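Long-range contacts in aminopeptidase N (Francisella tularensis subsp. tularensis, PDB 5DLL), which probably releases N-terminal amino acids from peptides, acting as a zinc-dependent aminopeptidase of the M1 family in intracellular peptide breakdown: residues A[74-79]-A[100-105]; A[25-30]-A[51-56]; A[19-24]-A[144-149]; A[34-39]-A[156-161]. All blocks are in the same frame, centred on the assembly; numbering follows the deposited sequence.

Contact 1: A[74-79]-A[100-105]; sequences IKLNNK and EKFVLQ
K75 and Q105 form a hydrogen-bonded antiparallel pair: K75 N reaches Q105 O at 2.9 Å, and Q105 N returns to K75 O at 2.9 Å. Their side chains run alongside each other on one face of the sheet, with the aliphatic CE of K75 at 3.5 Å from Q105 OE1. L76 and L104 point to the other face. L76 crosses the ring of F102 slantwise, its CG 3.8 Å from F102 CD2, while I74 CG1 meets L104 CD1 at 4.0 Å. Past the strand end N77 grips V103 twice. N77 N donates to V103 O at 2.8 Å, and N77 OD1 accepts from V103 N at 3.1 Å, a nearly straight bond (165° at H) although the donor is tilted 31° from the amide plane. A chi1 of -76°, with CG beside the backbone N of N77, turns that amide toward V103. What positions it is the type I' turn from L76 to K79, closed by L76 N to K79 O and K79 N to L76 O. Strand 101-110 lies between strands 70-76 and 42-52 in the sheet, bonding to I50 and L48 of the latter, and F102 and L104 both rest on L62 of strand 62-65.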
loop_
_atom_site.group_PDB
_atom_site.type_symbol
_atom_site.label_atom_id
_atom_site.label_comp_id
_atom_site.label_asym_id
_atom_site.label_seq_id
_atom_site.Cartn_x
_atom_site.Cartn_y
_atom_site.Cartn_z
ATOM N N ILE A 74 18.223 -30.745 25.339
ATOM C CA ILE A 74 16.775 -30.913 25.296
ATOM C C ILE A 74 16.301 -31.705 26.514
ATOM O O ILE A 74 16.814 -32.792 26.804
ATOM C CB ILE A 74 16.315 -31.592 23.984
ATOM C CG1 ILE A 74 14.793 -31.746 23.958
ATOM C CG2 ILE A 74 16.986 -32.948 23.790
ATOM C CD1 ILE A 74 14.252 -32.142 22.601
ATOM N N LYS A 75 15.330 -31.139 27.230
ATOM C CA LYS A 75 14.753 -31.771 28.414
ATOM C C LYS A 75 13.240 -31.617 28.394
ATOM O O LYS A 75 12.729 -30.552 28.061
ATOM C CB LYS A 75 15.308 -31.135 29.692
ATOM C CG LYS A 75 16.820 -30.984 29.711
ATOM C CD LYS A 75 17.338 -30.690 31.109
ATOM C CE LYS A 75 16.897 -29.324 31.605
ATOM N NZ LYS A 75 17.604 -28.954 32.862
ATOM N N LEU A 76 12.531 -32.685 28.751
ATOM C CA LEU A 76 11.078 -32.657 28.880
ATOM C C LEU A 76 10.733 -32.861 30.350
ATOM O O LEU A 76 11.214 -33.812 30.973
ATOM C CB LEU A 76 10.446 -33.750 28.015
ATOM C CG LEU A 76 8.941 -33.648 27.721
ATOM C CD1 LEU A 76 8.625 -34.236 26.354
ATOM C CD2 LEU A 76 8.101 -34.327 28.792
ATOM N N ASN A 77 9.907 -31.965 30.895
ATOM C CA ASN A 77 9.580 -31.944 32.327
ATOM C C ASN A 77 10.843 -31.993 33.193
ATOM O O ASN A 77 10.940 -32.764 34.157
ATOM C CB ASN A 77 8.592 -33.068 32.686
ATOM C CG ASN A 77 7.162 -32.756 32.257
ATOM O OD1 ASN A 77 6.785 -31.597 32.077
ATOM N ND2 ASN A 77 6.353 -33.798 32.108
ATOM N N ASN A 78 11.816 -31.167 32.806
ATOM C CA ASN A 78 13.076 -30.993 33.535
ATOM C C ASN A 78 14.041 -32.198 33.488
ATOM O O ASN A 78 15.144 -32.129 34.041
ATOM C CB ASN A 78 12.787 -30.583 34.990
ATOM C CG ASN A 78 13.788 -29.581 35.532
ATOM O OD1 ASN A 78 14.422 -28.840 34.778
ATOM N ND2 ASN A 78 13.921 -29.539 36.855
ATOM N N LYS A 79 13.639 -33.281 32.818
ATOM C CA LYS A 79 14.483 -34.464 32.648
ATOM C C LYS A 79 14.982 -34.553 31.200
ATOM O O LYS A 79 14.222 -34.294 30.266
ATOM C CB LYS A 79 13.697 -35.725 33.007
ATOM C CG LYS A 79 14.575 -36.928 33.304
ATOM C CD LYS A 79 13.803 -38.231 33.206
ATOM C CE LYS A 79 14.714 -39.413 33.490
ATOM N NZ LYS A 79 14.042 -40.712 33.218
ATOM N N GLU A 100 -0.011 -35.032 28.196
ATOM C CA GLU A 100 -1.116 -34.093 27.973
ATOM C C GLU A 100 -0.724 -32.655 28.318
ATOM O O GLU A 100 -1.283 -31.704 27.769
ATOM C CB GLU A 100 -2.336 -34.491 28.817
ATOM C CG GLU A 100 -2.970 -35.827 28.448
ATOM C CD GLU A 100 -3.801 -35.763 27.179
ATOM O OE1 GLU A 100 -4.715 -34.918 27.105
ATOM O OE2 GLU A 100 -3.545 -36.568 26.258
ATOM N N LYS A 101 0.219 -32.506 29.245
ATOM C CA LYS A 101 0.657 -31.194 29.712
ATOM C C LYS A 101 2.103 -31.305 30.185
ATOM O O LYS A 101 2.416 -32.144 31.032
ATOM C CB LYS A 101 -0.249 -30.724 30.853
ATOM C CG LYS A 101 -0.348 -29.215 31.018
ATOM C CD LYS A 101 -1.494 -28.846 31.955
ATOM C CE LYS A 101 -1.734 -27.344 32.012
ATOM N NZ LYS A 101 -0.593 -26.601 32.618
ATOM N N PHE A 102 2.983 -30.472 29.631
ATOM C CA PHE A 102 4.415 -30.551 29.943
ATOM C C PHE A 102 5.192 -29.279 29.595
ATOM O O PHE A 102 4.710 -28.413 28.864
ATOM C CB PHE A 102 5.051 -31.749 29.223
ATOM C CG PHE A 102 5.006 -31.656 27.716
ATOM C CD1 PHE A 102 3.855 -31.998 27.016
ATOM C CD2 PHE A 102 6.121 -31.244 26.996
ATOM C CE1 PHE A 102 3.810 -31.919 25.635
ATOM C CE2 PHE A 102 6.082 -31.170 25.610
ATOM C CZ PHE A 102 4.924 -31.505 24.932
ATOM N N VAL A 103 6.405 -29.190 30.132
ATOM C CA VAL A 103 7.336 -28.117 29.801
ATOM C C VAL A 103 8.523 -28.712 29.036
ATOM O O VAL A 103 9.094 -29.727 29.447
ATOM C CB VAL A 103 7.800 -27.318 31.049
ATOM C CG1 VAL A 103 8.102 -28.227 32.233
ATOM C CG2 VAL A 103 9.005 -26.445 30.723
ATOM N N LEU A 104 8.877 -28.079 27.919
ATOM C CA LEU A 104 9.981 -28.523 27.088
ATOM C C LEU A 104 11.060 -27.450 27.006
ATOM O O LEU A 104 10.831 -26.383 26.444
ATOM C CB LEU A 104 9.471 -28.844 25.686
ATOM C CG LEU A 104 10.521 -29.327 24.684
ATOM C CD1 LEU A 104 11.167 -30.616 25.164
ATOM C CD2 LEU A 104 9.899 -29.510 23.308
ATOM N N GLN A 105 12.236 -27.741 27.559
ATOM C CA GLN A 105 13.373 -26.835 27.478
ATOM C C GLN A 105 14.330 -27.264 26.377
ATOM O O GLN A 105 14.743 -28.416 26.340
ATOM C CB GLN A 105 14.129 -26.798 28.806
ATOM C CG GLN A 105 15.321 -25.846 28.795
ATOM C CD GLN A 105 16.091 -25.844 30.095
ATOM O OE1 GLN A 105 15.539 -26.115 31.160
ATOM N NE2 GLN A 105 17.379 -25.538 30.015
#

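Contact 2: A[25-30]-A[51-56]; sequences NYLIDE and VANREN
Y26 faces A52 and L27 faces V51 where the two chain segments run antiparallel, the first as a non-hydrogen-bonded pair and the second as a hydrogen-bonded one. Three backbone bonds carry the register. L27 N donates to V51 O at 2.8 Å and V51 N to L27 O at 2.8 Å, both close to straight, so L27 and V51 each give and take. The third, N53 N to N25 O at 2.8 Å, is less regular: the donor stands 42° above the carbonyl plane of N25, as the chain leaves the strand.

Packing contact divides between the faces. A52 meets the Y26 ring at a slant, Y26 CE1 being 3.6 Å from A52 CB, and R57 adds a cation-pi interaction to the same ring. On the L27 face, L27 CB is 4.3 Å from V51 CG1. The leucine also crosses N53 slantwise, its CD1 packing 3.5 Å from N53 OD1; CG of L27 sits beside its backbone N (chi1 -75°), which carries CD1 to that side. N25 packs against N56, with N25 CB 3.6 Å from N56 ND2.

The amide ends find their hydrogen bonds elsewhere. N53 ND2 goes to S24 O and N56 ND2 to P23 O, tying both asparagines to the chain just before N25, whereas N25 ND2 is shared between T61 O and N59 O. A type I turn from N53 to N56 carries the chain off the strand. Taken together, the bond pattern and register mark the open end of the beta hairpin formed by strands 26-36 and 42-52, part of the large mixed sheet of the M1 N-terminal domain.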
loop_
_atom_site.group_PDB
_atom_site.type_symbol
_atom_site.label_atom_id
_atom_site.label_comp_id
_atom_site.label_asym_id
_atom_site.label_seq_id
_atom_site.Cartn_x
_atom_site.Cartn_y
_atom_site.Cartn_z
ATOM N N ASN A 25 -2.249 -30.254 16.921
ATOM C CA ASN A 25 -2.605 -31.223 17.964
ATOM C C ASN A 25 -2.059 -30.858 19.350
ATOM O O ASN A 25 -2.551 -31.359 20.360
ATOM C CB ASN A 25 -2.209 -32.661 17.565
ATOM C CG ASN A 25 -0.705 -32.888 17.528
ATOM O OD1 ASN A 25 0.082 -31.952 17.401
ATOM N ND2 ASN A 25 -0.302 -34.150 17.631
ATOM N N TYR A 26 -1.054 -29.985 19.391
ATOM C CA TYR A 26 -0.538 -29.444 20.652
ATOM C C TYR A 26 -0.466 -27.920 20.586
ATOM O O TYR A 26 -0.282 -27.349 19.505
ATOM C CB TYR A 26 0.826 -30.066 20.988
ATOM C CG TYR A 26 0.682 -31.469 21.536
ATOM C CD1 TYR A 26 0.508 -31.685 22.900
ATOM C CD2 TYR A 26 0.673 -32.576 20.692
ATOM C CE1 TYR A 26 0.348 -32.963 23.411
ATOM C CE2 TYR A 26 0.512 -33.859 21.196
ATOM C CZ TYR A 26 0.347 -34.046 22.556
ATOM O OH TYR A 26 0.188 -35.310 23.075
ATOM N N LEU A 27 -0.634 -27.274 21.741
ATOM C CA LEU A 27 -0.672 -25.812 21.835
ATOM C C LEU A 27 0.299 -25.277 22.882
ATOM O O LEU A 27 0.684 -25.989 23.805
ATOM C CB LEU A 27 -2.087 -25.335 22.168
ATOM C CG LEU A 27 -3.103 -25.382 21.023
ATOM C CD1 LEU A 27 -4.519 -25.243 21.568
ATOM C CD2 LEU A 27 -2.810 -24.309 19.979
ATOM N N ILE A 28 0.670 -24.008 22.731
ATOM C CA ILE A 28 1.637 -23.357 23.610
ATOM C C ILE A 28 0.958 -22.211 24.346
ATOM O O ILE A 28 0.425 -21.289 23.727
ATOM C CB ILE A 28 2.858 -22.831 22.822
ATOM C CG1 ILE A 28 3.465 -23.972 21.990
ATOM C CG2 ILE A 28 3.889 -22.217 23.774
ATOM C CD1 ILE A 28 4.689 -23.595 21.181
ATOM N N ASP A 29 0.975 -22.294 25.673
ATOM C CA ASP A 29 0.395 -21.277 26.535
ATOM C C ASP A 29 1.396 -20.158 26.796
ATOM O O ASP A 29 1.045 -18.977 26.707
ATOM C CB ASP A 29 -0.052 -21.901 27.865
ATOM C CG ASP A 29 -1.299 -22.773 27.725
ATOM O OD1 ASP A 29 -1.961 -22.730 26.660
ATOM O OD2 ASP A 29 -1.627 -23.495 28.696
ATOM N N GLU A 30 2.632 -20.537 27.126
ATOM C CA GLU A 30 3.692 -19.582 27.445
ATOM C C GLU A 30 5.016 -19.958 26.796
ATOM O O GLU A 30 5.298 -21.127 26.558
ATOM C CB GLU A 30 3.899 -19.479 28.957
ATOM C CG GLU A 30 2.633 -19.169 29.735
ATOM C CD GLU A 30 2.889 -18.320 30.960
ATOM O OE1 GLU A 30 3.870 -18.592 31.678
ATOM O OE2 GLU A 30 2.107 -17.375 31.200
ATOM N N VAL A 51 0.542 -27.831 25.900
ATOM C CA VAL A 51 -0.624 -28.611 26.309
ATOM C C VAL A 51 -1.312 -29.252 25.098
ATOM O O VAL A 51 -1.351 -28.674 24.013
ATOM C CB VAL A 51 -1.620 -27.740 27.109
ATOM C CG1 VAL A 51 -2.311 -26.721 26.211
ATOM C CG2 VAL A 51 -2.636 -28.614 27.829
ATOM N N ALA A 52 -1.838 -30.457 25.300
ATOM C CA ALA A 52 -2.550 -31.187 24.256
ATOM C C ALA A 52 -3.803 -30.428 23.834
ATOM O O ALA A 52 -4.561 -29.972 24.688
ATOM C CB ALA A 52 -2.917 -32.578 24.753
ATOM N N ASN A 53 -4.010 -30.296 22.523
ATOM C CA ASN A 53 -5.146 -29.547 21.977
ATOM C C ASN A 53 -6.389 -30.421 21.819
ATOM O O ASN A 53 -6.407 -31.333 21.002
ATOM C CB ASN A 53 -4.774 -28.938 20.620
ATOM C CG ASN A 53 -5.873 -28.057 20.044
ATOM O OD1 ASN A 53 -6.824 -27.692 20.733
ATOM N ND2 ASN A 53 -5.745 -27.711 18.769
ATOM N N ARG A 54 -7.439 -30.110 22.572
ATOM C CA ARG A 54 -8.674 -30.904 22.553
ATOM C C ARG A 54 -9.279 -31.043 21.146
ATOM O O ARG A 54 -9.882 -32.070 20.825
ATOM C CB ARG A 54 -9.705 -30.297 23.522
ATOM C CG ARG A 54 -10.900 -31.187 23.862
ATOM C CD ARG A 54 -10.501 -32.604 24.260
ATOM N NE ARG A 54 -9.329 -32.632 25.139
ATOM C CZ ARG A 54 -8.580 -33.709 25.378
ATOM N NH1 ARG A 54 -8.866 -34.884 24.819
ATOM N NH2 ARG A 54 -7.533 -33.614 26.189
ATOM N N GLU A 55 -9.097 -30.021 20.310
ATOM C CA GLU A 55 -9.644 -30.009 18.950
ATOM C C GLU A 55 -8.908 -30.930 17.960
ATOM O O GLU A 55 -9.372 -31.119 16.830
ATOM C CB GLU A 55 -9.660 -28.573 18.409
ATOM C CG GLU A 55 -10.580 -27.636 19.181
ATOM C CD GLU A 55 -10.570 -26.210 18.652
ATOM O OE1 GLU A 55 -9.840 -25.927 17.674
ATOM O OE2 GLU A 55 -11.298 -25.365 19.221
ATOM N N ASN A 56 -7.766 -31.485 18.370
ATOM C CA ASN A 56 -7.025 -32.457 17.556
ATOM C C ASN A 56 -6.188 -33.403 18.427
ATOM O O ASN A 56 -5.121 -33.023 18.903
ATOM C CB ASN A 56 -6.135 -31.722 16.546
ATOM C CG ASN A 56 -5.315 -32.664 15.681
ATOM O OD1 ASN A 56 -5.458 -33.882 15.749
ATOM N ND2 ASN A 56 -4.451 -32.097 14.855
#

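Contact 3: A[19-24]-A[144-149]; sequences KDYKPS and LDRPDV
Y21, K22 and S24 meet the R146-D148 pair in a compact cluster. R146 NE binds D148 OD1 at 2.7 Å on its syn lone pair, forming a salt bridge, and R146 NH2 makes a weak bond to D148 OD2. The arginine CG lies between its backbone N and carbonyl carbon (chi1 54°), and a bend at chi3 (-72°) brings the guanidinium back to D148. Across the contact, Y21 OH donates to D148 OD2 at 2.7 Å, approaching from the anti side and 23° out of the carboxylate plane. R146 NH2 reaches K22 O at 2.8 Å, the oxygen lying almost in the guanidinium plane. Buried S24 completes the tight part: its CB sits 3.7 Å above one guanidinium face of R146 and 4.0 Å from V149 CG2, while S24 OG, hydrogen-bonded to Y26 O, packs on L144 CD1 at 3.7 Å.

Toward solvent the contact loosens. Y21 and R146 are partly exposed, and R323 makes a cation-pi contact with Y21. The exposed K22 side chain leads away, its NZ making a long, weak ion pair with E58. In structural terms, a type I turn from R146 to V149, braced by an internal arginine-aspartate pair, joins the lead-ins of parallel neighbouring strands 26-36 and 150-160 of the N-terminal domain sheet.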
loop_
_atom_site.group_PDB
_atom_site.type_symbol
_atom_site.label_atom_id
_atom_site.label_comp_id
_atom_site.label_asym_id
_atom_site.label_seq_id
_atom_site.Cartn_x
_atom_site.Cartn_y
_atom_site.Cartn_z
ATOM N N LYS A 19 -8.361 -26.292 2.260
ATOM C CA LYS A 19 -9.238 -27.360 2.759
ATOM C C LYS A 19 -8.496 -28.410 3.597
ATOM O O LYS A 19 -9.129 -29.179 4.321
ATOM C CB LYS A 19 -9.966 -28.043 1.598
ATOM C CG LYS A 19 -9.074 -28.902 0.714
ATOM C CD LYS A 19 -9.694 -29.124 -0.656
ATOM C CE LYS A 19 -8.891 -30.119 -1.480
ATOM N NZ LYS A 19 -7.497 -29.661 -1.734
ATOM N N ASP A 20 -7.168 -28.444 3.498
ATOM C CA ASP A 20 -6.350 -29.353 4.309
ATOM C C ASP A 20 -6.122 -28.888 5.751
ATOM O O ASP A 20 -5.536 -29.632 6.539
ATOM C CB ASP A 20 -4.983 -29.582 3.648
ATOM C CG ASP A 20 -5.081 -30.343 2.339
ATOM O OD1 ASP A 20 -6.126 -30.993 2.098
ATOM O OD2 ASP A 20 -4.102 -30.299 1.558
ATOM N N TYR A 21 -6.564 -27.681 6.105
ATOM C CA TYR A 21 -6.273 -27.145 7.432
ATOM C C TYR A 21 -6.745 -28.092 8.537
ATOM O O TYR A 21 -7.894 -28.536 8.544
ATOM C CB TYR A 21 -6.883 -25.748 7.651
ATOM C CG TYR A 21 -6.747 -25.277 9.094
ATOM C CD1 TYR A 21 -5.577 -24.651 9.546
ATOM C CD2 TYR A 21 -7.771 -25.495 10.019
ATOM C CE1 TYR A 21 -5.446 -24.241 10.868
ATOM C CE2 TYR A 21 -7.643 -25.093 11.341
ATOM C CZ TYR A 21 -6.482 -24.469 11.761
ATOM O OH TYR A 21 -6.375 -24.076 13.074
ATOM N N LYS A 22 -5.823 -28.404 9.445
ATOM C CA LYS A 22 -6.132 -29.087 10.693
ATOM C C LYS A 22 -5.551 -28.250 11.824
ATOM O O LYS A 22 -4.427 -27.756 11.705
ATOM C CB LYS A 22 -5.498 -30.478 10.730
ATOM C CG LYS A 22 -6.368 -31.598 10.184
ATOM C CD LYS A 22 -5.665 -32.937 10.352
ATOM C CE LYS A 22 -6.400 -34.069 9.649
ATOM N NZ LYS A 22 -7.642 -34.475 10.360
ATOM N N PRO A 23 -6.302 -28.088 12.930
ATOM C CA PRO A 23 -5.691 -27.398 14.061
ATOM C C PRO A 23 -4.491 -28.179 14.585
ATOM O O PRO A 23 -4.448 -29.405 14.457
ATOM C CB PRO A 23 -6.811 -27.348 15.106
ATOM C CG PRO A 23 -7.782 -28.398 14.702
ATOM C CD PRO A 23 -7.686 -28.507 13.212
ATOM N N SER A 24 -3.517 -27.469 15.146
ATOM C CA SER A 24 -2.361 -28.107 15.763
ATOM C C SER A 24 -2.823 -29.052 16.870
ATOM O O SER A 24 -3.698 -28.699 17.656
ATOM C CB SER A 24 -1.426 -27.050 16.343
ATOM O OG SER A 24 -0.249 -27.644 16.854
ATOM N N LEU A 144 6.336 -24.225 17.235
ATOM C CA LEU A 144 5.219 -24.456 16.312
ATOM C C LEU A 144 4.997 -23.169 15.515
ATOM O O LEU A 144 4.133 -22.351 15.844
ATOM C CB LEU A 144 3.951 -24.864 17.061
ATOM C CG LEU A 144 3.938 -26.286 17.628
ATOM C CD1 LEU A 144 2.802 -26.440 18.628
ATOM C CD2 LEU A 144 3.832 -27.332 16.525
ATOM N N ASP A 145 5.799 -23.000 14.467
ATOM C CA ASP A 145 5.882 -21.745 13.736
ATOM C C ASP A 145 4.695 -21.585 12.776
ATOM O O ASP A 145 4.835 -21.630 11.546
ATOM C CB ASP A 145 7.228 -21.670 13.009
ATOM C CG ASP A 145 7.488 -20.320 12.382
ATOM O OD1 ASP A 145 6.608 -19.432 12.439
ATOM O OD2 ASP A 145 8.585 -20.149 11.819
ATOM N N ARG A 146 3.524 -21.383 13.372
ATOM C CA ARG A 146 2.274 -21.203 12.644
ATOM C C ARG A 146 1.420 -20.219 13.437
ATOM O O ARG A 146 1.474 -20.203 14.672
ATOM C CB ARG A 146 1.540 -22.537 12.462
ATOM C CG ARG A 146 1.300 -23.299 13.755
ATOM C CD ARG A 146 0.828 -24.717 13.494
ATOM N NE ARG A 146 -0.548 -24.777 13.003
ATOM C CZ ARG A 146 -1.171 -25.900 12.640
ATOM N NH1 ARG A 146 -0.547 -27.072 12.694
ATOM N NH2 ARG A 146 -2.427 -25.852 12.206
ATOM N N PRO A 147 0.624 -19.397 12.733
ATOM C CA PRO A 147 -0.043 -18.280 13.392
ATOM C C PRO A 147 -1.215 -18.652 14.315
ATOM O O PRO A 147 -1.623 -17.823 15.123
ATOM C CB PRO A 147 -0.513 -17.421 12.216
ATOM C CG PRO A 147 -0.727 -18.384 11.100
ATOM C CD PRO A 147 0.291 -19.473 11.296
ATOM N N ASP A 148 -1.752 -19.868 14.203
ATOM C CA ASP A 148 -2.856 -20.297 15.079
ATOM C C ASP A 148 -2.375 -20.834 16.428
ATOM O O ASP A 148 -3.185 -21.266 17.250
ATOM C CB ASP A 148 -3.798 -21.301 14.385
ATOM C CG ASP A 148 -3.104 -22.577 13.952
ATOM O OD1 ASP A 148 -1.879 -22.551 13.726
ATOM O OD2 ASP A 148 -3.790 -23.613 13.823
ATOM N N VAL A 149 -1.063 -20.809 16.654
ATOM C CA VAL A 149 -0.501 -21.097 17.964
ATOM C C VAL A 149 0.057 -19.796 18.532
ATOM O O VAL A 149 1.057 -19.266 18.028
ATOM C CB VAL A 149 0.596 -22.170 17.886
ATOM C CG1 VAL A 149 1.193 -22.431 19.263
ATOM C CG2 VAL A 149 0.024 -23.449 17.295
#

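Contact 4: A[34-39]-A[156-161]; sequences IFELDE and KIIADK
Strands 26-36 and 150-160 run side by side in parallel within the mixed sheet of the N-terminal domain, and residues 34-39 and 156-161 form the far end of that pairing; the short strand axes diverge by only 9°. The hydrogen bonding has the parallel signature, each bonding residue straddling its opposite number. F35 N donates to K156 O at 2.9 Å and F35 O accepts from I158 N at 2.7 Å, so F35 brackets I157. I158 in turn brackets E36, its O accepting from L37 N at 2.9 Å. The bond from I158 N is the straightest, 172° at the hydrogen.

L37, just past the strand, packs on I157 and A159. Its CG lies beside the backbone N (chi1 -64°), which carries L37 CD1 to 3.9 Å from I157 CG2 and 4.0 Å from A159 CB, crossing the isoleucine obliquely. The F35 ring presents its edge to K156 O, with F35 CD1 at 3.8 Å, and both F35 and I157 rest on L201 of strand 201-204. On the face of I34, E36 and I158 the apolar contacts are longer and centre on I158: I34 CG2 is 4.2 Å from I158 CD1, and E36 CG is 4.2 Å from that same methyl carbon. With strand 42-52 antiparallel on its other flank, strand 26-36 has one parallel and one antiparallel neighbour, which makes this a mixed beta sheet of the M1 N-terminal domain.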
loop_
_atom_site.group_PDB
_atom_site.type_symbol
_atom_site.label_atom_id
_atom_site.label_comp_id
_atom_site.label_asym_id
_atom_site.label_seq_id
_atom_site.Cartn_x
_atom_site.Cartn_y
_atom_site.Cartn_z
ATOM N N ILE A 34 15.643 -16.998 26.586
ATOM C CA ILE A 34 16.846 -16.297 27.032
ATOM C C ILE A 34 17.797 -16.217 25.843
ATOM O O ILE A 34 18.121 -17.240 25.233
ATOM C CB ILE A 34 17.555 -17.019 28.203
ATOM C CG1 ILE A 34 16.607 -17.172 29.404
ATOM C CG2 ILE A 34 18.815 -16.260 28.614
ATOM C CD1 ILE A 34 17.051 -18.197 30.427
ATOM N N PHE A 35 18.222 -15.000 25.513
ATOM C CA PHE A 35 19.171 -14.767 24.427
ATOM C C PHE A 35 20.516 -14.317 24.993
ATOM O O PHE A 35 20.604 -13.270 25.649
ATOM C CB PHE A 35 18.650 -13.698 23.465
ATOM C CG PHE A 35 17.499 -14.152 22.608
ATOM C CD1 PHE A 35 16.201 -14.165 23.109
ATOM C CD2 PHE A 35 17.707 -14.540 21.290
ATOM C CE1 PHE A 35 15.137 -14.571 22.320
ATOM C CE2 PHE A 35 16.646 -14.951 20.495
ATOM C CZ PHE A 35 15.361 -14.964 21.013
ATOM N N GLU A 36 21.552 -15.118 24.743
ATOM C CA GLU A 36 22.922 -14.747 25.063
ATOM C C GLU A 36 23.605 -14.326 23.771
ATOM O O GLU A 36 24.173 -15.151 23.060
ATOM C CB GLU A 36 23.652 -15.912 25.716
ATOM C CG GLU A 36 22.923 -16.442 26.935
ATOM C CD GLU A 36 23.744 -17.431 27.723
ATOM O OE1 GLU A 36 23.227 -18.530 28.004
ATOM O OE2 GLU A 36 24.904 -17.107 28.062
ATOM N N LEU A 37 23.532 -13.030 23.480
ATOM C CA LEU A 37 23.942 -12.502 22.187
ATOM C C LEU A 37 25.445 -12.587 21.942
ATOM O O LEU A 37 26.261 -12.231 22.801
ATOM C CB LEU A 37 23.480 -11.046 22.028
ATOM C CG LEU A 37 21.970 -10.800 21.998
ATOM C CD1 LEU A 37 21.693 -9.337 21.688
ATOM C CD2 LEU A 37 21.272 -11.700 20.984
ATOM N N ASP A 38 25.783 -13.071 20.751
ATOM C CA ASP A 38 27.149 -13.093 20.257
ATOM C C ASP A 38 27.111 -13.099 18.731
ATOM O O ASP A 38 26.168 -13.618 18.124
ATOM C CB ASP A 38 27.895 -14.326 20.773
ATOM C CG ASP A 38 29.363 -14.324 20.380
ATOM O OD1 ASP A 38 30.086 -13.380 20.769
ATOM O OD2 ASP A 38 29.789 -15.264 19.675
ATOM N N GLU A 39 28.137 -12.509 18.127
ATOM C CA GLU A 39 28.277 -12.456 16.676
ATOM C C GLU A 39 28.155 -13.848 16.028
ATOM O O GLU A 39 27.389 -14.022 15.082
ATOM C CB GLU A 39 29.621 -11.804 16.326
ATOM C CG GLU A 39 29.921 -11.674 14.840
ATOM C CD GLU A 39 31.333 -11.180 14.574
ATOM O OE1 GLU A 39 32.048 -11.813 13.763
ATOM O OE2 GLU A 39 31.732 -10.164 15.183
ATOM N N LYS A 156 14.307 -12.755 28.139
ATOM C CA LYS A 156 15.528 -12.136 28.672
ATOM C C LYS A 156 16.556 -11.967 27.554
ATOM O O LYS A 156 16.630 -12.799 26.655
ATOM C CB LYS A 156 16.129 -12.969 29.814
ATOM C CG LYS A 156 17.266 -12.262 30.551
ATOM C CD LYS A 156 17.978 -13.165 31.546
ATOM C CE LYS A 156 17.076 -13.609 32.689
ATOM N NZ LYS A 156 17.865 -14.183 33.814
ATOM N N ILE A 157 17.342 -10.891 27.616
ATOM C CA ILE A 157 18.412 -10.640 26.644
ATOM C C ILE A 157 19.708 -10.296 27.373
ATOM O O ILE A 157 19.746 -9.335 28.136
ATOM C CB ILE A 157 18.066 -9.468 25.692
ATOM C CG1 ILE A 157 16.728 -9.713 24.986
ATOM C CG2 ILE A 157 19.173 -9.267 24.661
ATOM C CD1 ILE A 157 16.272 -8.554 24.125
ATOM N N ILE A 158 20.766 -11.069 27.120
ATOM C CA ILE A 158 22.090 -10.812 27.700
ATOM C C ILE A 158 23.055 -10.392 26.594
ATOM O O ILE A 158 23.081 -11.010 25.538
ATOM C CB ILE A 158 22.631 -12.062 28.424
ATOM C CG1 ILE A 158 21.638 -12.520 29.501
ATOM C CG2 ILE A 158 23.988 -11.770 29.052
ATOM C CD1 ILE A 158 21.955 -13.864 30.119
ATOM N N ALA A 159 23.839 -9.342 26.831
ATOM C CA ALA A 159 24.771 -8.831 25.815
ATOM C C ALA A 159 25.832 -7.883 26.385
ATOM O O ALA A 159 25.792 -7.520 27.559
ATOM C CB ALA A 159 23.997 -8.131 24.706
ATOM N N ASP A 160 26.775 -7.491 25.531
ATOM C CA ASP A 160 27.823 -6.539 25.891
ATOM C C ASP A 160 27.241 -5.129 26.043
ATOM O O ASP A 160 26.437 -4.697 25.218
ATOM C CB ASP A 160 28.917 -6.549 24.814
ATOM C CG ASP A 160 30.142 -5.735 25.202
ATOM O OD1 ASP A 160 30.670 -5.935 26.317
ATOM O OD2 ASP A 160 30.585 -4.902 24.384
ATOM N N LYS A 161 27.658 -4.419 27.091
ATOM C CA LYS A 161 27.170 -3.061 27.365
ATOM C C LYS A 161 27.723 -2.028 26.397
ATOM O O LYS A 161 26.997 -1.155 25.926
ATOM C CB LYS A 161 27.565 -2.617 28.770
ATOM C CG LYS A 161 26.955 -3.438 29.885
ATOM C CD LYS A 161 26.821 -2.627 31.166
ATOM C CE LYS A 161 25.706 -1.596 31.067
ATOM N NZ LYS A 161 25.336 -1.044 32.398
#

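All four contacts lie in the N-terminal domain, away from the zinc site of H309, H313 and E332. Contacts 1 and 2, with centres about 14 Å apart, are stitched through neighbouring strands 101-110 and 42-52, where E100 OE1 forms a salt bridge with R54 NH2 at 3.2 Å. Contact 3 adjoins contact 2, about 11 Å between centres, and its L144 CD1 packs against Y26 O at 3.3 Å. Contact 4 uses strand 26-36 again, about 30 Å from contact 2 between centres. A sodium ion bound at V44, T106 and T141 lies about 7 Å from the Q105 side chain and about 8 Å from that of F35.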